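Local coordinates for protein phosphoserine aminotransferase SerC (Cytophaga hutchinsonii ATCC 33406, PDB 3FFR) that probably catalyses the pyridoxal-phosphate-dependent transamination between phosphoserine and 2-oxoglutarate in serine biosynthesis, at residues A[147-150]-A[151-155]; A[169-172]-A[173-177]; A[279-282]-A[283-287]; A[293-296]-A[297-300]; A[330-333]-A[334-338]. One frame throughout, in Å; residues are numbered along the deposited sequence.

Contact 1: A[147-150]-A[151-155]; sequences MPVE and DINTF
M147, just ahead of a short helix, crosses I152 and F155 obliquely. Its CG stands anti to the backbone N (chi1 -176°) and the next bond stays extended, which carries M147 SE, the selenium of this selenomethionine, to 3.7 Å from I152 CG1. The bend at the last torsion then takes the methyl on to F155, where M147 CE lies 3.9 Å from F155 CE1. This is a Met-aromatic contact of oblique approach, with M147 SE 5.0 Å from the centroid of the F155 ring.

Backbone bonds fold the chain around these side chains. P148 is the N-cap residue, and its carbonyl takes a straight bond from I152 N (3.0 Å to P148 O) and a weak one from D151 N. One residue on, N153 N donates to V149 O at 2.8 Å, while the amide group of N153 lies against V149 CG1. D151 runs alongside P148, and D151 OD1 forms a salt bridge with K296 NZ. Further along, T154 OG1 and T154 N both donate to D151 O. The helix and its flanking residues pack on the seven-stranded sheet: M147, I152 and F155 all touch L136 of strand 133-137, and I152 and F155 also meet strand 163-167.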
loop_
_atom_site.group_PDB
_atom_site.type_symbol
_atom_site.label_atom_id
_atom_site.label_comp_id
_atom_site.label_asym_id
_atom_site.label_seq_id
_atom_site.Cartn_x
_atom_site.Cartn_y
_atom_site.Cartn_z
HETATM N N MSE A 147 -8.634 14.900 21.271
HETATM C CA MSE A 147 -7.931 14.844 22.568
HETATM C C MSE A 147 -6.754 15.819 22.433
HETATM O O MSE A 147 -5.711 15.467 21.871
HETATM C CB MSE A 147 -7.399 13.474 22.920
HETATM C CG MSE A 147 -6.783 13.495 24.293
HETATM SE SE MSE A 147 -6.035 11.803 24.871
HETATM C CE MSE A 147 -7.638 11.007 25.693
ATOM N N PRO A 148 -6.922 17.059 22.911
ATOM C CA PRO A 148 -5.857 18.055 22.766
ATOM C C PRO A 148 -4.528 17.612 23.373
ATOM O O PRO A 148 -4.500 16.787 24.264
ATOM C CB PRO A 148 -6.403 19.246 23.503
ATOM C CG PRO A 148 -7.860 19.138 23.341
ATOM C CD PRO A 148 -8.137 17.665 23.502
ATOM N N VAL A 149 -3.448 18.190 22.860
ATOM C CA VAL A 149 -2.096 17.809 23.287
ATOM C C VAL A 149 -1.920 17.908 24.797
ATOM O O VAL A 149 -1.291 17.050 25.409
ATOM C CB VAL A 149 -1.018 18.594 22.492
ATOM C CG1 VAL A 149 0.387 18.394 23.085
ATOM C CG2 VAL A 149 -1.035 18.131 20.999
ATOM N N GLU A 150 -2.533 18.921 25.412
ATOM C CA GLU A 150 -2.383 19.097 26.854
ATOM C C GLU A 150 -2.975 17.902 27.591
ATOM O O GLU A 150 -2.477 17.496 28.639
ATOM C CB GLU A 150 -2.994 20.423 27.364
ATOM C CG GLU A 150 -4.490 20.575 27.160
ATOM C CD GLU A 150 -5.008 21.909 27.686
ATOM O OE1 GLU A 150 -4.227 22.621 28.363
ATOM O OE2 GLU A 150 -6.190 22.229 27.426
ATOM N N ASP A 151 -4.019 17.324 27.017
ATOM C CA ASP A 151 -4.662 16.137 27.630
ATOM C C ASP A 151 -3.812 14.887 27.339
ATOM O O ASP A 151 -3.598 14.018 28.192
ATOM C CB ASP A 151 -6.102 15.959 27.150
ATOM C CG ASP A 151 -7.076 17.026 27.713
ATOM O OD1 ASP A 151 -6.754 17.753 28.683
ATOM O OD2 ASP A 151 -8.182 17.091 27.165
ATOM N N ILE A 152 -3.313 14.807 26.111
ATOM C CA ILE A 152 -2.429 13.686 25.723
ATOM C C ILE A 152 -1.234 13.603 26.685
ATOM O O ILE A 152 -0.785 12.525 27.103
ATOM C CB ILE A 152 -1.927 13.864 24.262
ATOM C CG1 ILE A 152 -3.132 13.593 23.337
ATOM C CG2 ILE A 152 -0.716 12.907 23.932
ATOM C CD1 ILE A 152 -2.935 13.620 21.893
ATOM N N ASN A 153 -0.735 14.780 27.030
ATOM C CA ASN A 153 0.469 14.901 27.844
ATOM C C ASN A 153 0.317 14.386 29.261
ATOM O O ASN A 153 1.313 14.226 29.971
ATOM C CB ASN A 153 0.970 16.359 27.897
ATOM C CG ASN A 153 1.628 16.802 26.605
ATOM O OD1 ASN A 153 1.931 15.980 25.736
ATOM N ND2 ASN A 153 1.868 18.110 26.481
ATOM N N THR A 154 -0.918 14.143 29.669
ATOM C CA THR A 154 -1.179 13.684 31.033
ATOM C C THR A 154 -0.971 12.198 31.196
ATOM O O THR A 154 -0.905 11.687 32.310
ATOM C CB THR A 154 -2.612 13.975 31.514
ATOM O OG1 THR A 154 -3.561 13.224 30.747
ATOM C CG2 THR A 154 -2.916 15.464 31.463
ATOM N N PHE A 155 -0.836 11.497 30.090
ATOM C CA PHE A 155 -0.720 10.014 30.151
ATOM C C PHE A 155 0.635 9.456 30.539
ATOM O O PHE A 155 0.719 8.398 31.160
ATOM C CB PHE A 155 -1.228 9.370 28.862
ATOM C CG PHE A 155 -2.742 9.323 28.785
ATOM C CD1 PHE A 155 -3.459 10.420 28.347
ATOM C CD2 PHE A 155 -3.438 8.210 29.222
ATOM C CE1 PHE A 155 -4.835 10.396 28.306
ATOM C CE2 PHE A 155 -4.824 8.189 29.193
ATOM C CZ PHE A 155 -5.523 9.285 28.740
#

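Contact 2: A[169-172]-A[173-177]; sequences VSSL and PYPKF
S171 and Y174 close the tight half of this turn through one backbone bond, Y174 N to S171 O at 2.8 Å. Between them the peptide from L172 to P173 is cis, which folds the chain back sharply enough for P175 to come over S171: P175 CD sits 3.8 Å from S171 CB. The serine hydroxyl is drawn off to H138 ND1, its stronger partner.

The buried side chain of L172 packs on P173 and makes longer apolar touches beyond it. In the conformer described here, chi1 of -162° sets CG beside the carbonyl carbon, and CD1 comes to the edge of the F177 ring, near the ring plane, with L172 CD1 4.1 Å from F177 CE2. The gap from L172 CD1 to P175 CG is wider still, 4.3 Å.

The looser side begins at the partly exposed Y174, whose ring leads away from the turn to a hydrogen bond between its hydroxyl and E272 of helix 264-284.

A cis-proline bend with the bond from Y174 N to S171 O across it is the signature of a type VI turn, here built into the loop that joins strands 163-167 and 184-188 of the large sheet.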
loop_
_atom_site.group_PDB
_atom_site.type_symbol
_atom_site.label_atom_id
_atom_site.label_comp_id
_atom_site.label_asym_id
_atom_site.label_seq_id
_atom_site.Cartn_x
_atom_site.Cartn_y
_atom_site.Cartn_z
ATOM N N VAL A 169 -4.224 10.649 12.361
ATOM C CA VAL A 169 -4.541 10.375 10.982
ATOM C C VAL A 169 -5.318 11.500 10.327
ATOM O O VAL A 169 -4.993 11.936 9.231
ATOM C CB VAL A 169 -5.295 9.015 10.822
ATOM C CG1 VAL A 169 -5.881 8.847 9.408
ATOM C CG2 VAL A 169 -4.374 7.819 11.205
ATOM N N SER A 170 -6.299 12.023 11.044
ATOM C CA SER A 170 -7.173 13.061 10.471
ATOM C C SER A 170 -6.890 14.443 11.020
ATOM O O SER A 170 -7.728 15.361 10.933
ATOM C CB SER A 170 -8.645 12.681 10.614
ATOM O OG SER A 170 -8.980 12.494 11.987
ATOM N N SER A 171 -5.694 14.623 11.573
ATOM C CA SER A 171 -5.325 15.938 12.125
ATOM C C SER A 171 -3.907 16.444 11.845
ATOM O O SER A 171 -3.718 17.639 11.650
ATOM C CB SER A 171 -5.584 15.967 13.627
ATOM O OG SER A 171 -4.859 14.951 14.283
ATOM N N LEU A 172 -2.890 15.578 11.905
ATOM C CA LEU A 172 -1.507 16.015 11.659
ATOM C C LEU A 172 -1.501 16.702 10.287
ATOM O O LEU A 172 -2.068 16.169 9.333
ATOM C CB LEU A 172 -0.541 14.812 11.729
ATOM C CG LEU A 172 0.951 15.057 11.924
ATOM C CD1 LEU A 172 1.218 15.682 13.286
ATOM C CD2 LEU A 172 1.744 13.745 11.779
ATOM N N PRO A 173 -0.799 17.852 10.152
ATOM C CA PRO A 173 0.078 18.520 11.100
ATOM C C PRO A 173 -0.466 19.590 12.035
ATOM O O PRO A 173 0.301 20.434 12.498
ATOM C CB PRO A 173 1.101 19.160 10.158
ATOM C CG PRO A 173 0.279 19.579 8.943
ATOM C CD PRO A 173 -0.785 18.508 8.826
ATOM N N TYR A 174 -1.764 19.557 12.329
ATOM C CA TYR A 174 -2.379 20.533 13.252
ATOM C C TYR A 174 -1.842 20.434 14.708
ATOM O O TYR A 174 -1.310 21.410 15.253
ATOM C CB TYR A 174 -3.895 20.509 13.200
ATOM C CG TYR A 174 -4.424 21.563 14.119
ATOM C CD1 TYR A 174 -4.283 22.917 13.805
ATOM C CD2 TYR A 174 -5.013 21.218 15.338
ATOM C CE1 TYR A 174 -4.736 23.911 14.705
ATOM C CE2 TYR A 174 -5.462 22.185 16.223
ATOM C CZ TYR A 174 -5.328 23.527 15.917
ATOM O OH TYR A 174 -5.800 24.471 16.839
ATOM N N PRO A 175 -2.027 19.284 15.375
ATOM C CA PRO A 175 -1.428 19.216 16.714
ATOM C C PRO A 175 0.066 19.377 16.715
ATOM O O PRO A 175 0.754 18.903 15.817
ATOM C CB PRO A 175 -1.774 17.806 17.176
ATOM C CG PRO A 175 -1.962 17.019 15.891
ATOM C CD PRO A 175 -2.627 17.997 14.989
ATOM N N LYS A 176 0.541 20.046 17.757
ATOM C CA LYS A 176 1.963 20.231 17.959
ATOM C C LYS A 176 2.365 19.425 19.184
ATOM O O LYS A 176 2.238 19.858 20.336
ATOM C CB LYS A 176 2.347 21.699 18.121
ATOM C CG LYS A 176 3.872 21.860 18.145
ATOM C CD LYS A 176 4.358 23.297 18.187
ATOM C CE LYS A 176 5.877 23.333 18.070
ATOM N NZ LYS A 176 6.524 22.581 19.174
ATOM N N PHE A 177 2.844 18.228 18.924
ATOM C CA PHE A 177 3.191 17.313 20.009
ATOM C C PHE A 177 4.443 17.676 20.761
ATOM O O PHE A 177 5.364 18.301 20.235
ATOM C CB PHE A 177 3.285 15.847 19.518
ATOM C CG PHE A 177 1.967 15.309 19.016
ATOM C CD1 PHE A 177 0.961 14.941 19.928
ATOM C CD2 PHE A 177 1.699 15.236 17.671
ATOM C CE1 PHE A 177 -0.265 14.519 19.499
ATOM C CE2 PHE A 177 0.460 14.786 17.227
ATOM C CZ PHE A 177 -0.525 14.433 18.151
#

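Contact 3: A[279-282]-A[283-287]; sequences NTYI and ESSKV
The ring of Y281 carries S285 on one face: S285 CB stands 4.0 Å above the Y281 ring plane, offset toward the rim. The serine hydroxyl lies farther along the ring, with S285 OG 3.7 Å from Y281 OH. Both oxygens look to one outside partner, the carbonyl of G362, the C-terminal residue, to which each is hydrogen-bonded. Elsewhere the tyrosine ring packs against V354, L357 and K358 of helix 347-360. A chi1 of 161° puts CG of Y281 on the side of its own carbonyl carbon, and this swings the ring along the helix toward the residues that follow it.

These contacts surround the weakly bonded last turn of helix 264-284. E283 N still donates to N279 O in the regular helical pattern, at 2.9 Å. One residue later the pattern tightens, for S284 N turns instead to Y281 O at 3.1 Å. A weak bond from S285 N to I282 O follows. S285 then begins an ST turn, its OG accepting from V287 N at 3.0 Å, and it also takes the backbone N of F288, where strand 288-290 starts.

Two waters donate to carbonyls of the final turns. One meets T280 O at 2.6 Å and the other Y281 O, and both are hydrogen-bonded to S284 OG, which spans the pair. I282, next along the helix, meets I303 and A305 of strand 302-307.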
loop_
_atom_site.group_PDB
_atom_site.type_symbol
_atom_site.label_atom_id
_atom_site.label_comp_id
_atom_site.label_asym_id
_atom_site.label_seq_id
_atom_site.Cartn_x
_atom_site.Cartn_y
_atom_site.Cartn_z
ATOM N N ASN A 279 -17.411 27.751 12.527
ATOM C CA ASN A 279 -17.994 27.643 13.861
ATOM C C ASN A 279 -18.861 28.856 14.190
ATOM O O ASN A 279 -19.876 28.745 14.863
ATOM C CB ASN A 279 -16.905 27.370 14.906
ATOM C CG ASN A 279 -16.337 25.975 14.767
ATOM O OD1 ASN A 279 -17.060 25.046 14.371
ATOM N ND2 ASN A 279 -15.048 25.797 15.119
ATOM N N THR A 280 -18.455 30.003 13.692
ATOM C CA THR A 280 -19.230 31.237 13.913
ATOM C C THR A 280 -20.621 31.090 13.288
ATOM O O THR A 280 -21.637 31.537 13.843
ATOM C CB THR A 280 -18.493 32.474 13.339
ATOM O OG1 THR A 280 -17.306 32.699 14.125
ATOM C CG2 THR A 280 -19.403 33.742 13.425
ATOM N N TYR A 281 -20.641 30.429 12.138
ATOM C CA TYR A 281 -21.888 30.181 11.401
ATOM C C TYR A 281 -22.724 29.180 12.178
ATOM O O TYR A 281 -23.917 29.383 12.406
ATOM C CB TYR A 281 -21.627 29.704 9.978
ATOM C CG TYR A 281 -22.805 29.004 9.298
ATOM C CD1 TYR A 281 -24.012 29.662 9.101
ATOM C CD2 TYR A 281 -22.687 27.674 8.841
ATOM C CE1 TYR A 281 -25.071 29.042 8.477
ATOM C CE2 TYR A 281 -23.734 27.046 8.232
ATOM C CZ TYR A 281 -24.936 27.734 8.054
ATOM O OH TYR A 281 -25.993 27.107 7.418
ATOM N N ILE A 282 -22.074 28.147 12.691
ATOM C CA ILE A 282 -22.822 27.129 13.443
ATOM C C ILE A 282 -23.425 27.776 14.707
ATOM O O ILE A 282 -24.516 27.399 15.137
ATOM C CB ILE A 282 -21.962 25.890 13.815
ATOM C CG1 ILE A 282 -21.487 25.177 12.538
ATOM C CG2 ILE A 282 -22.758 24.929 14.696
ATOM C CD1 ILE A 282 -20.398 24.095 12.780
ATOM N N GLU A 283 -22.724 28.743 15.304
ATOM C CA GLU A 283 -23.256 29.364 16.539
ATOM C C GLU A 283 -24.662 29.918 16.385
ATOM O O GLU A 283 -25.421 29.946 17.359
ATOM C CB GLU A 283 -22.383 30.509 17.068
ATOM C CG GLU A 283 -21.011 30.106 17.628
ATOM C CD GLU A 283 -21.025 29.264 18.896
ATOM O OE1 GLU A 283 -22.090 29.034 19.492
ATOM O OE2 GLU A 283 -19.907 28.805 19.287
ATOM N N SER A 284 -24.994 30.374 15.185
ATOM C CA SER A 284 -26.284 31.033 14.967
ATOM C C SER A 284 -27.175 30.375 13.918
ATOM O O SER A 284 -28.269 30.863 13.640
ATOM C CB SER A 284 -26.091 32.513 14.629
ATOM O OG SER A 284 -25.388 32.689 13.426
ATOM N N SER A 285 -26.727 29.250 13.372
ATOM C CA SER A 285 -27.501 28.539 12.358
ATOM C C SER A 285 -28.833 28.036 12.873
ATOM O O SER A 285 -28.931 27.580 13.997
ATOM C CB SER A 285 -26.729 27.338 11.802
ATOM O OG SER A 285 -27.508 26.702 10.805
ATOM N N LYS A 286 -29.850 28.119 12.008
ATOM C CA LYS A 286 -31.172 27.602 12.341
ATOM C C LYS A 286 -31.278 26.106 12.005
ATOM O O LYS A 286 -32.236 25.447 12.392
ATOM C CB LYS A 286 -32.295 28.400 11.618
ATOM N N VAL A 287 -30.244 25.567 11.363
ATOM C CA VAL A 287 -30.220 24.153 10.938
ATOM C C VAL A 287 -29.119 23.317 11.622
ATOM O O VAL A 287 -29.344 22.188 12.062
ATOM C CB VAL A 287 -30.087 24.073 9.420
ATOM C CG1 VAL A 287 -29.749 22.617 8.904
ATOM C CG2 VAL A 287 -31.428 24.598 8.787
HETATM O O HOH W 1 -22.983 33.584 14.829
HETATM O O HOH W 2 -25.591 31.507 11.148
#

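Contact 4: A[293-296]-A[297-300]; sequences EDAK and LRSM
R298 lays its guanidinium over the backbone of A295: the CA of A295 sits 3.6 Å above one face of the R298 guanidinium, offset toward the rim, and the methyl follows, A295 CB to R298 NH1 being 3.7 Å. From there the group reaches back to the start of the turn, where R298 NH2 gives a weak hydrogen bond of 3.0 Å to E293 O. The arginine chain is extended from CG to NE, which lets it span the turn from end to end.

Beside it L297 crosses D294 and K296, with L297 CD1 3.8 Å from D294 OD2.

Behind these side chains stands a short 3-10 turn. L297 N donates to D294 O at 2.9 Å, R298 N gives a weak bond to A295 O, and D294 OD1 accepts from K296 N at 3.0 Å, an Asx turn. Water 3 donates to both K296 O and R298 O and bridges the end of the turn.

A second shell positions the polar groups. R298 NE is held by V292 O and its guanidinium meets F290 in a cation-pi contact, while D294 OD2 is hydrogen-bonded to Y121 OH. A leucine in place of R298 would probably leave E293 O and V292 O without these donors and F290 without its cation.

The loop joins strands 288-290 and 302-307 of the five-stranded sheet, and backbone bonds from L297 to S146 and from S299 to G144 tie it to strand 145-146 and the turn before it.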
loop_
_atom_site.group_PDB
_atom_site.type_symbol
_atom_site.label_atom_id
_atom_site.label_comp_id
_atom_site.label_asym_id
_atom_site.label_seq_id
_atom_site.Cartn_x
_atom_site.Cartn_y
_atom_site.Cartn_z
ATOM N N GLU A 293 -20.516 18.633 22.388
ATOM C CA GLU A 293 -20.919 19.674 23.359
ATOM C C GLU A 293 -19.757 20.460 23.975
ATOM O O GLU A 293 -19.808 21.687 24.061
ATOM C CB GLU A 293 -21.808 19.069 24.455
ATOM C CG GLU A 293 -23.128 18.534 23.895
ATOM C CD GLU A 293 -24.105 18.059 24.956
ATOM O OE1 GLU A 293 -23.762 18.105 26.156
ATOM O OE2 GLU A 293 -25.221 17.640 24.569
ATOM N N ASP A 294 -18.714 19.754 24.390
ATOM C CA ASP A 294 -17.557 20.391 25.046
ATOM C C ASP A 294 -16.672 21.072 24.013
ATOM O O ASP A 294 -15.966 20.412 23.212
ATOM C CB ASP A 294 -16.779 19.381 25.913
ATOM C CG ASP A 294 -15.623 20.005 26.680
ATOM O OD1 ASP A 294 -15.177 21.117 26.341
ATOM O OD2 ASP A 294 -15.112 19.340 27.604
ATOM N N ALA A 295 -16.732 22.399 24.008
ATOM C CA ALA A 295 -16.026 23.189 22.990
ATOM C C ALA A 295 -14.549 22.919 22.935
ATOM O O ALA A 295 -13.944 22.974 21.863
ATOM C CB ALA A 295 -16.308 24.730 23.171
ATOM N N LYS A 296 -13.959 22.576 24.082
ATOM C CA LYS A 296 -12.512 22.341 24.127
ATOM C C LYS A 296 -12.153 21.105 23.349
ATOM O O LYS A 296 -11.037 20.979 22.861
ATOM C CB LYS A 296 -11.956 22.190 25.558
ATOM C CG LYS A 296 -10.541 21.538 25.599
ATOM C CD LYS A 296 -10.066 21.192 27.026
ATOM C CE LYS A 296 -8.821 20.274 27.090
ATOM N NZ LYS A 296 -8.389 20.053 28.545
ATOM N N LEU A 297 -13.112 20.208 23.202
ATOM C CA LEU A 297 -12.832 18.924 22.554
ATOM C C LEU A 297 -13.322 18.797 21.121
ATOM O O LEU A 297 -13.290 17.720 20.526
ATOM C CB LEU A 297 -13.389 17.780 23.428
ATOM C CG LEU A 297 -12.890 17.740 24.877
ATOM C CD1 LEU A 297 -13.520 16.551 25.626
ATOM C CD2 LEU A 297 -11.354 17.740 24.946
ATOM N N ARG A 298 -13.770 19.909 20.566
ATOM C CA ARG A 298 -14.234 19.907 19.195
ATOM C C ARG A 298 -13.043 19.956 18.250
ATOM O O ARG A 298 -12.108 20.756 18.438
ATOM C CB ARG A 298 -15.133 21.106 18.937
ATOM C CG ARG A 298 -16.437 21.057 19.689
ATOM C CD ARG A 298 -17.218 22.331 19.466
ATOM N NE ARG A 298 -18.344 22.374 20.401
ATOM C CZ ARG A 298 -18.985 23.481 20.739
ATOM N NH1 ARG A 298 -18.594 24.627 20.233
ATOM N NH2 ARG A 298 -19.966 23.435 21.625
ATOM N N SER A 299 -13.081 19.094 17.243
ATOM C CA SER A 299 -11.994 19.033 16.264
ATOM C C SER A 299 -11.858 20.278 15.429
ATOM O O SER A 299 -12.861 20.844 14.988
ATOM C CB SER A 299 -12.206 17.852 15.302
ATOM O OG SER A 299 -11.184 17.812 14.304
HETATM N N MSE A 300 -10.627 20.724 15.240
HETATM C CA MSE A 300 -10.343 21.862 14.346
HETATM C C MSE A 300 -10.235 21.446 12.857
HETATM O O MSE A 300 -10.329 22.290 11.951
HETATM C CB MSE A 300 -9.031 22.549 14.769
HETATM C CG MSE A 300 -9.010 23.155 16.119
HETATM SE SE MSE A 300 -9.968 24.905 15.984
HETATM C CE MSE A 300 -9.521 25.561 17.767
HETATM O O HOH W 3 -10.087 20.279 20.289
#

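Contact 5: A[330-333]-A[334-338]; sequences GSKK and ETQIR
K332 and Q336 meet through both backbone and side chain, and the backbone bonds come first. K332 O is gripped by two donors, accepting from Q336 N at 3.1 Å and from T335 N at the same length. K333 N bonds back to G330 O, closing the preceding turn.

The side-chain packing is lighter. K332 CB and K332 CG each lie 3.5 Å from Q336 OE1. The lysine chain then bends at its second torsion (chi2 -61°), and K332 CD passes 3.8 Å from T335 OG1. The amide's other end, Q336 NE2, is hydrogen-bonded to N306.

This turn lies in the connection of a beta hairpin, leading from strand 323-327 into antiparallel strand 336-340, and Q336 is the first residue of the second strand. An alanine at Q336 is likely to leave N306 without its amide partner and the K332 methylenes without the oxygen they pack on.

Water provides the third kind of link. Water 4 donates to S331 O at 2.8 Å, accepts from E334 N, and is hydrogen-bonded to T335 OG1. Polyethylene glycol bound at the surface, probably from the crystallisation liquor, takes hydrogen bonds from G330 N, S331 N and K332 NZ.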
loop_
_atom_site.group_PDB
_atom_site.type_symbol
_atom_site.label_atom_id
_atom_site.label_comp_id
_atom_site.label_asym_id
_atom_site.label_seq_id
_atom_site.Cartn_x
_atom_site.Cartn_y
_atom_site.Cartn_z
ATOM N N GLY A 330 -21.467 6.413 9.683
ATOM C CA GLY A 330 -22.284 5.267 10.042
ATOM C C GLY A 330 -23.735 5.597 10.296
ATOM O O GLY A 330 -24.431 6.137 9.449
ATOM N N SER A 331 -24.163 5.312 11.516
ATOM C CA SER A 331 -25.556 5.491 11.906
ATOM C C SER A 331 -25.931 6.964 12.076
ATOM O O SER A 331 -27.093 7.301 12.288
ATOM C CB SER A 331 -25.877 4.694 13.161
ATOM O OG SER A 331 -25.285 5.284 14.278
ATOM N N LYS A 332 -24.948 7.842 11.912
ATOM C CA LYS A 332 -25.185 9.293 12.005
ATOM C C LYS A 332 -25.316 9.913 10.613
ATOM O O LYS A 332 -25.377 11.136 10.466
ATOM C CB LYS A 332 -24.037 9.994 12.725
ATOM C CG LYS A 332 -23.888 9.613 14.194
ATOM C CD LYS A 332 -25.109 9.961 14.970
ATOM C CE LYS A 332 -24.966 9.605 16.425
ATOM N NZ LYS A 332 -26.131 10.065 17.203
ATOM N N LYS A 333 -25.376 9.060 9.590
ATOM C CA LYS A 333 -25.335 9.547 8.213
ATOM C C LYS A 333 -26.505 10.458 7.824
ATOM O O LYS A 333 -26.396 11.235 6.882
ATOM C CB LYS A 333 -25.188 8.405 7.205
ATOM C CG LYS A 333 -26.408 7.514 7.111
ATOM C CD LYS A 333 -26.159 6.314 6.189
ATOM C CE LYS A 333 -27.273 5.254 6.348
ATOM N NZ LYS A 333 -27.321 4.659 7.739
ATOM N N GLU A 334 -27.597 10.414 8.563
ATOM C CA GLU A 334 -28.719 11.293 8.240
ATOM C C GLU A 334 -28.922 12.448 9.215
ATOM O O GLU A 334 -29.747 13.331 8.959
ATOM C CB GLU A 334 -30.016 10.494 8.122
ATOM C CG GLU A 334 -30.046 9.512 6.956
ATOM C CD GLU A 334 -31.404 8.831 6.802
ATOM O OE1 GLU A 334 -32.265 8.974 7.702
ATOM O OE2 GLU A 334 -31.611 8.155 5.770
ATOM N N THR A 335 -28.137 12.467 10.290
ATOM C CA THR A 335 -28.319 13.463 11.346
ATOM C C THR A 335 -27.147 14.383 11.654
ATOM O O THR A 335 -27.257 15.265 12.523
ATOM C CB THR A 335 -28.730 12.773 12.623
ATOM O OG1 THR A 335 -27.733 11.809 12.969
ATOM C CG2 THR A 335 -30.102 12.069 12.403
ATOM N N GLN A 336 -26.029 14.146 10.977
ATOM C CA GLN A 336 -24.868 15.016 11.118
ATOM C C GLN A 336 -24.203 15.230 9.782
ATOM O O GLN A 336 -24.379 14.449 8.873
ATOM C CB GLN A 336 -23.805 14.412 12.071
ATOM C CG GLN A 336 -24.242 14.103 13.481
ATOM C CD GLN A 336 -23.089 13.640 14.371
ATOM O OE1 GLN A 336 -22.329 12.728 14.013
ATOM N NE2 GLN A 336 -22.964 14.266 15.544
ATOM N N ILE A 337 -23.468 16.330 9.673
ATOM C CA ILE A 337 -22.531 16.517 8.557
ATOM C C ILE A 337 -21.121 16.615 9.153
ATOM O O ILE A 337 -20.931 16.870 10.347
ATOM C CB ILE A 337 -22.827 17.716 7.636
ATOM C CG1 ILE A 337 -22.740 19.055 8.397
ATOM C CG2 ILE A 337 -24.182 17.506 6.861
ATOM C CD1 ILE A 337 -22.748 20.276 7.502
ATOM N N ARG A 338 -20.138 16.377 8.302
ATOM C CA ARG A 338 -18.733 16.440 8.688
ATOM C C ARG A 338 -18.026 17.278 7.631
ATOM O O ARG A 338 -18.007 16.925 6.439
ATOM C CB ARG A 338 -18.148 15.035 8.768
ATOM C CG ARG A 338 -18.928 14.077 9.681
ATOM C CD ARG A 338 -18.111 12.814 9.936
ATOM N NE ARG A 338 -18.080 11.943 8.754
ATOM C CZ ARG A 338 -17.196 10.993 8.552
ATOM N NH1 ARG A 338 -16.181 10.821 9.394
ATOM N NH2 ARG A 338 -17.260 10.270 7.452
HETATM O O HOH W 4 -28.507 9.369 11.141
#

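How the contacts relate
Followed from the N terminus, the five contacts come strictly in series, each a local turn in one unbroken piece of chain, so none nests in or crosses another. Contact 1 opens helix 149-152 beside the seven-stranded sheet, and contact 2 turns the loop after strand 163-167; V149 and I152 of the first pack on P175 and F177 of the second. Contact 3 ends helix 264-284 at the five-stranded sheet. Contact 4 ties that sheet's loop between strands 288-290 and 302-307 to contacts 1 and 2: K296 pairs with D151, L297 packs on P148, and M300 touches Y174. Contact 5 turns the chain into strand 336-340, about 17 Å from contact 3 between centres and touching none of the others.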